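Local coordinates for putative uncharacterized protein (Xanthomonas oryzae pv. oryzae, PDB 4KL0) that binds a calcium ion and is probably a nucleoside hydrolase that cleaves N-glycosidic bonds, at residues 249-252 with 253-256; 260-263 with 264-268; 278-281 with 282-285. One frame throughout, in Å; residues are numbered along the deposited sequence.

Overall arrangement
From the N terminus, contact 1 (249-256) comes first, near the start of helix 248-269, where it packs against helices 41-54, 70-86 and 236-243. Contact 2 (260-268) follows on the outer half of the same helix, its centre about 17 Å from that of contact 1. The chain then turns back into the short helix 278-285, which holds contact 3. Each contact closes only helical turns, and the three run in series without nesting or crossing. Contacts 2 and 3 touch: Leu261 and Leu264 pack on Phe285, and Ile268 on Trp280, joining the two successive helices. Contact 1 lies nearest the calcium site, whereas contact 3 is peripheral.

Contact 1. Residues 249-252 with 253-256; sequences VGEY and LRDV
Val256 lays CG1 over one face of the Tyr252 ring, 3.3 Å from CE2 of that ring, one helical turn further along helix 248-269. With CG anti to the backbone N (chi1 161°), the tyrosine ring is carried to where Val256 crosses it at a slant. Beyond the CE1 edge, on the same side of the ring plane as the valine, Leu253 CD2 packs 3.9 Å from Tyr252 CE1, and Leu253 CD1 in turn touches Val249 CG1 loosely at 4.3 Å. Regular i to i+4 bonds fix the spacing, among them Val256 N to Tyr252 O at 2.8 Å.

The charged side chains lie on the partly exposed side. Arg254 folds back through bends at chi2 and chi3 to bring NE within 2.5 Å of Asp255 OD1, a salt bridge that meets the carboxylate on its anti side but is tilted, 31° out of the carboxylate plane and 19° out of that of the guanidinium. The guanidinium has a second anionic partner, as NH1 pairs with Glu240; Glu251 is only a distant neighbour, its OE2 5.1 Å from Arg254 NH2.

Further out, the Tyr252 hydroxyl is hydrogen-bonded to Asn37 OD1, which ties down the far end of the ring. The Tyr252 side chain lies about 7 Å from that of Asp42, a calcium ligand. Around this turn, Tyr252 and Leu253 pack on helix 41-54, Val249 reaches both that helix and helix 70-86, and Leu253 and Arg254 rest on helix 236-243.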
# COMPACT_ATOMS: atom_id res chain seq x y z
N VAL A 249 -2.70 17.01 -0.99
CA VAL A 249 -2.27 15.64 -0.76
C VAL A 249 -0.84 15.49 -1.20
O VAL A 249 -0.03 14.81 -0.58
CB VAL A 249 -3.19 14.64 -1.49
CG1 VAL A 249 -2.61 13.23 -1.42
CG2 VAL A 249 -4.61 14.72 -0.87
N GLY A 250 -0.48 16.20 -2.29
CA GLY A 250 0.93 16.25 -2.68
C GLY A 250 1.86 16.89 -1.65
O GLY A 250 2.95 16.37 -1.40
N GLU A 251 1.45 18.02 -1.05
CA GLU A 251 2.25 18.67 -0.03
C GLU A 251 2.32 17.77 1.22
O GLU A 251 3.37 17.65 1.84
CB GLU A 251 1.66 20.03 0.38
CG GLU A 251 1.69 21.06 -0.78
CD GLU A 251 1.03 22.38 -0.39
OE1 GLU A 251 0.17 22.36 0.53
OE2 GLU A 251 1.39 23.45 -1.00
N TYR A 252 1.20 17.17 1.60
CA TYR A 252 1.27 16.18 2.70
C TYR A 252 2.33 15.10 2.43
O TYR A 252 3.15 14.79 3.33
CB TYR A 252 -0.10 15.54 2.96
CG TYR A 252 -0.08 14.22 3.72
CD1 TYR A 252 -0.10 13.00 3.02
CD2 TYR A 252 0.04 14.18 5.10
CE1 TYR A 252 -0.06 11.79 3.69
CE2 TYR A 252 0.07 12.97 5.78
CZ TYR A 252 0.05 11.78 5.07
OH TYR A 252 0.10 10.58 5.75
N LEU A 253 2.32 14.51 1.23
CA LEU A 253 3.25 13.40 0.98
C LEU A 253 4.68 13.89 1.03
O LEU A 253 5.55 13.26 1.62
CB LEU A 253 3.01 12.76 -0.39
CG LEU A 253 1.72 11.92 -0.39
CD1 LEU A 253 1.37 11.54 -1.83
CD2 LEU A 253 1.92 10.66 0.53
N ARG A 254 4.98 15.03 0.37
CA ARG A 254 6.34 15.50 0.42
C ARG A 254 6.76 15.82 1.87
O ARG A 254 7.84 15.45 2.29
CB ARG A 254 6.48 16.71 -0.52
CG ARG A 254 7.93 17.29 -0.55
CD ARG A 254 8.22 18.35 0.53
NE ARG A 254 7.11 19.26 0.81
CZ ARG A 254 6.80 20.32 0.07
NH1 ARG A 254 7.53 20.59 -0.99
NH2 ARG A 254 5.75 21.09 0.38
N ASP A 255 5.88 16.48 2.62
CA ASP A 255 6.22 16.88 3.99
C ASP A 255 6.40 15.64 4.88
O ASP A 255 7.37 15.58 5.66
CB ASP A 255 5.18 17.81 4.59
CG ASP A 255 5.18 19.19 3.93
OD1 ASP A 255 6.10 19.48 3.13
OD2 ASP A 255 4.22 19.95 4.23
N VAL A 256 5.53 14.64 4.75
CA VAL A 256 5.74 13.45 5.60
C VAL A 256 7.04 12.71 5.25
O VAL A 256 7.78 12.23 6.15
CB VAL A 256 4.51 12.48 5.59
CG1 VAL A 256 3.36 13.17 6.13
CG2 VAL A 256 4.26 11.97 4.26

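Contact 2. Residues 260-263 with 264-268; sequences ALKG and LWEGI
Of the two flat groups on this turn of helix 248-269, the indole of Trp265 points away from the preceding turn, whereas the carboxylate of Glu266 lies against Lys262. Trp265 CB rests 3.4 Å from Leu261 O and also lies close to Lys262 O, which approaches the indole obliquely. The other neighbours of the indole belong to different parts of the chain: Phe281 makes an edge-to-face pair with it, Phe304 and Ile307 of helix 304-307 pack on it, and NE1 at its rim is hydrogen-bonded to Leu302 O, so the buried polar atom is satisfied.

The Glu266 carboxylate has the aliphatic part of Lys262 over one of its faces, with Lys262 CG 3.8 Å from Glu266 CD. Beyond that point the lysine runs past the acid, and Lys262 CE comes within 3.3 Å of Glu266 OE2. The lysine chain is extended up to CE, then turns at its last torsion (chi4 -143°), which leaves NZ 4.3 Å from Glu266 OE2, beyond salt-bridge distance.

On the apolar side, Leu261 CD1 and Leu264 CD2 meet at 4.1 Å, and both residues also pack on Phe285 of helix 278-285. Main-chain bonds carry the turn through this region: Trp265 N to Leu261 O measures 2.8 Å, Glu266 N to Lys262 O 2.9 Å, and Gly267 N to Gly263 O 3.1 Å, the last noticeably bent at 141°.

The helix is thus amphipathic here. Leu261 and Trp265 are buried and Leu264 stays partly exposed, while the lysine and glutamate at i and i+4 lie on the exposed side, where their opposite charges probably attract only modestly through solvent.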
# COMPACT_ATOMS: atom_id res chain seq x y z
N ALA A 260 9.99 12.59 8.04
CA ALA A 260 10.41 11.26 8.49
C ALA A 260 11.91 11.05 8.28
O ALA A 260 12.66 10.52 9.16
CB ALA A 260 9.60 10.16 7.73
N LEU A 261 12.41 11.47 7.12
CA LEU A 261 13.79 11.22 6.80
C LEU A 261 14.72 12.14 7.65
O LEU A 261 15.81 11.73 8.08
CB LEU A 261 14.01 11.44 5.33
CG LEU A 261 15.31 10.77 4.95
CD1 LEU A 261 15.25 9.24 5.19
CD2 LEU A 261 15.63 11.11 3.50
N LYS A 262 14.23 13.36 7.86
CA LYS A 262 14.94 14.34 8.69
C LYS A 262 15.08 13.77 10.10
O LYS A 262 16.18 13.78 10.69
CB LYS A 262 14.14 15.65 8.74
CG LYS A 262 14.69 16.73 9.69
CD LYS A 262 13.89 18.06 9.51
CE LYS A 262 14.47 19.16 10.41
NZ LYS A 262 13.44 20.10 11.02
N GLY A 263 13.98 13.25 10.63
CA GLY A 263 14.01 12.68 11.97
C GLY A 263 14.98 11.50 12.05
O GLY A 263 15.70 11.32 13.05
N LEU A 264 15.02 10.68 11.01
CA LEU A 264 15.93 9.52 11.01
C LEU A 264 17.42 9.96 10.94
O LEU A 264 18.31 9.51 11.69
CB LEU A 264 15.48 8.55 9.87
CG LEU A 264 16.35 7.36 9.51
CD1 LEU A 264 16.44 6.44 10.77
CD2 LEU A 264 15.85 6.57 8.30
N TRP A 265 17.67 10.93 10.08
CA TRP A 265 19.01 11.52 9.97
C TRP A 265 19.51 12.13 11.28
O TRP A 265 20.63 11.83 11.72
CB TRP A 265 18.95 12.62 8.90
CG TRP A 265 20.22 13.38 8.90
CD1 TRP A 265 20.42 14.63 9.38
CD2 TRP A 265 21.49 12.90 8.47
NE1 TRP A 265 21.74 14.97 9.28
CE2 TRP A 265 22.42 13.94 8.70
CE3 TRP A 265 21.93 11.71 7.89
CZ2 TRP A 265 23.76 13.82 8.38
CZ3 TRP A 265 23.27 11.58 7.57
CH2 TRP A 265 24.19 12.64 7.82
N GLU A 266 18.67 12.93 11.94
CA GLU A 266 19.06 13.65 13.17
C GLU A 266 19.32 12.64 14.28
O GLU A 266 20.25 12.79 15.09
CB GLU A 266 17.98 14.66 13.58
CG GLU A 266 17.93 15.82 12.55
CD GLU A 266 16.90 16.90 12.82
OE1 GLU A 266 15.98 16.73 13.68
OE2 GLU A 266 17.03 17.96 12.16
N GLY A 267 18.53 11.57 14.26
CA GLY A 267 18.56 10.57 15.34
C GLY A 267 19.87 9.80 15.25
O GLY A 267 20.52 9.54 16.27
N ILE A 268 20.25 9.46 14.02
CA ILE A 268 21.48 8.73 13.72
C ILE A 268 22.67 9.63 14.03
O ILE A 268 23.63 9.19 14.68
CB ILE A 268 21.54 8.29 12.27
CG1 ILE A 268 20.57 7.12 12.03
CG2 ILE A 268 22.98 7.85 11.88
CD1 ILE A 268 20.39 6.80 10.54

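Contact 3. Residues 278-281 with 282-285; sequences TAWF and FRTF
Trp280, Phe281 and Phe285 form an aromatic cluster on the short helix 278-285, with Thr284 tucked beneath the indole. The threonine hydroxyl donates to Trp280 O at 2.8 Å, an i to i+4 side-chain-to-backbone bond. Its OG1 stands anti to the carbonyl carbon (chi1 -68°), beside the backbone N, and is thereby turned back toward the preceding turn. The same carbonyl receives a second, weak bond from Thr284 N, which also bonds to Phe281 O at 3.1 Å, approaching from above that carbonyl plane. Phe281 O takes Phe285 N as well, at 2.9 Å and nearly along the C=O direction, as the helix reaches its last turn.

Earlier in the helix the pattern is regular: Phe282 N points almost straight at Thr278 O (173°), and Arg283 N bonds to Ala279 O. At the beginning, Trp280 N is taken by Asp277 OD1; at the end, Arg283 O accepts from Lys313 NZ, and the backbone of Phe285 bonds to Thr312 and Lys313.

The cluster joins this helix to helix 248-269: Phe281 meets the Trp265 ring edge-to-face, Trp280 packs on Ile268, and Phe285 on Leu261 and Leu264.

Thr284 OG1 also lies 3.1 Å above the plane of the Trp280 ring, but the angle is wrong for a bond from NE1. Thr284 CB makes a CH-pi contact with the six-membered ring. Phe285 directs its edge at this same face of the indole in an offset edge-to-face pair, the planes at 86°. Toward Phe281 it comes obliquely, CD2 sitting over the centre of that ring and 3.7 Å from CE2 of Phe281. At the rim of the indole, in turn, Arg283 NH2 approaches near the ring plane, 3.7 Å from Trp280 CD1.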
# COMPACT_ATOMS: atom_id res chain seq x y z
N THR A 278 25.82 6.65 10.30
CA THR A 278 25.82 7.52 9.11
C THR A 278 26.07 6.70 7.85
O THR A 278 25.49 6.98 6.78
CB THR A 278 26.86 8.64 9.25
OG1 THR A 278 26.52 9.50 10.35
CG2 THR A 278 26.92 9.47 7.94
N ALA A 279 26.92 5.68 7.97
CA ALA A 279 27.21 4.76 6.88
C ALA A 279 26.00 3.97 6.44
O ALA A 279 25.82 3.66 5.25
CB ALA A 279 28.31 3.80 7.29
N TRP A 280 25.15 3.63 7.39
CA TRP A 280 23.98 2.87 7.01
C TRP A 280 23.03 3.81 6.26
O TRP A 280 22.38 3.41 5.30
CB TRP A 280 23.28 2.32 8.23
CG TRP A 280 21.94 1.82 7.91
CD1 TRP A 280 21.62 0.57 7.49
CD2 TRP A 280 20.71 2.56 7.94
NE1 TRP A 280 20.27 0.46 7.31
CE2 TRP A 280 19.68 1.67 7.57
CE3 TRP A 280 20.38 3.88 8.28
CZ2 TRP A 280 18.33 2.06 7.49
CZ3 TRP A 280 19.05 4.27 8.23
CH2 TRP A 280 18.03 3.35 7.83
N PHE A 281 23.00 5.06 6.68
CA PHE A 281 22.09 6.03 6.07
C PHE A 281 22.51 6.33 4.61
O PHE A 281 21.67 6.25 3.68
CB PHE A 281 22.02 7.32 6.87
CG PHE A 281 21.00 8.29 6.34
CD1 PHE A 281 21.28 9.09 5.24
CD2 PHE A 281 19.78 8.42 6.98
CE1 PHE A 281 20.33 9.98 4.73
CE2 PHE A 281 18.83 9.33 6.47
CZ PHE A 281 19.13 10.12 5.35
N PHE A 282 23.78 6.70 4.40
CA PHE A 282 24.26 6.87 3.01
C PHE A 282 24.07 5.60 2.12
O PHE A 282 23.67 5.69 0.94
CB PHE A 282 25.71 7.42 3.00
CG PHE A 282 25.78 8.92 3.15
CD1 PHE A 282 26.14 9.73 2.06
CD2 PHE A 282 25.43 9.53 4.32
CE1 PHE A 282 26.14 11.12 2.17
CE2 PHE A 282 25.43 10.91 4.45
CZ PHE A 282 25.80 11.72 3.38
N ARG A 283 24.29 4.42 2.68
CA ARG A 283 24.16 3.18 1.92
C ARG A 283 22.68 2.81 1.65
O ARG A 283 22.35 2.03 0.73
CB ARG A 283 24.87 2.06 2.68
CG ARG A 283 24.57 0.65 2.23
CD ARG A 283 25.43 -0.34 3.01
NE ARG A 283 24.87 -0.80 4.29
CZ ARG A 283 25.39 -0.54 5.49
NH1 ARG A 283 26.47 0.21 5.60
NH2 ARG A 283 24.83 -1.02 6.59
N THR A 284 21.80 3.39 2.44
CA THR A 284 20.40 3.06 2.29
C THR A 284 19.72 4.06 1.37
O THR A 284 18.86 3.65 0.56
CB THR A 284 19.69 3.06 3.63
OG1 THR A 284 20.17 1.97 4.42
CG2 THR A 284 18.19 2.86 3.43
N PHE A 285 20.07 5.33 1.50
CA PHE A 285 19.35 6.43 0.82
C PHE A 285 20.12 7.15 -0.26
O PHE A 285 19.55 7.94 -1.04
CB PHE A 285 18.82 7.45 1.84
CG PHE A 285 17.86 6.86 2.83
CD1 PHE A 285 16.55 6.55 2.48
CD2 PHE A 285 18.30 6.55 4.13
CE1 PHE A 285 15.69 5.99 3.39
CE2 PHE A 285 17.44 5.98 5.04
CZ PHE A 285 16.12 5.71 4.67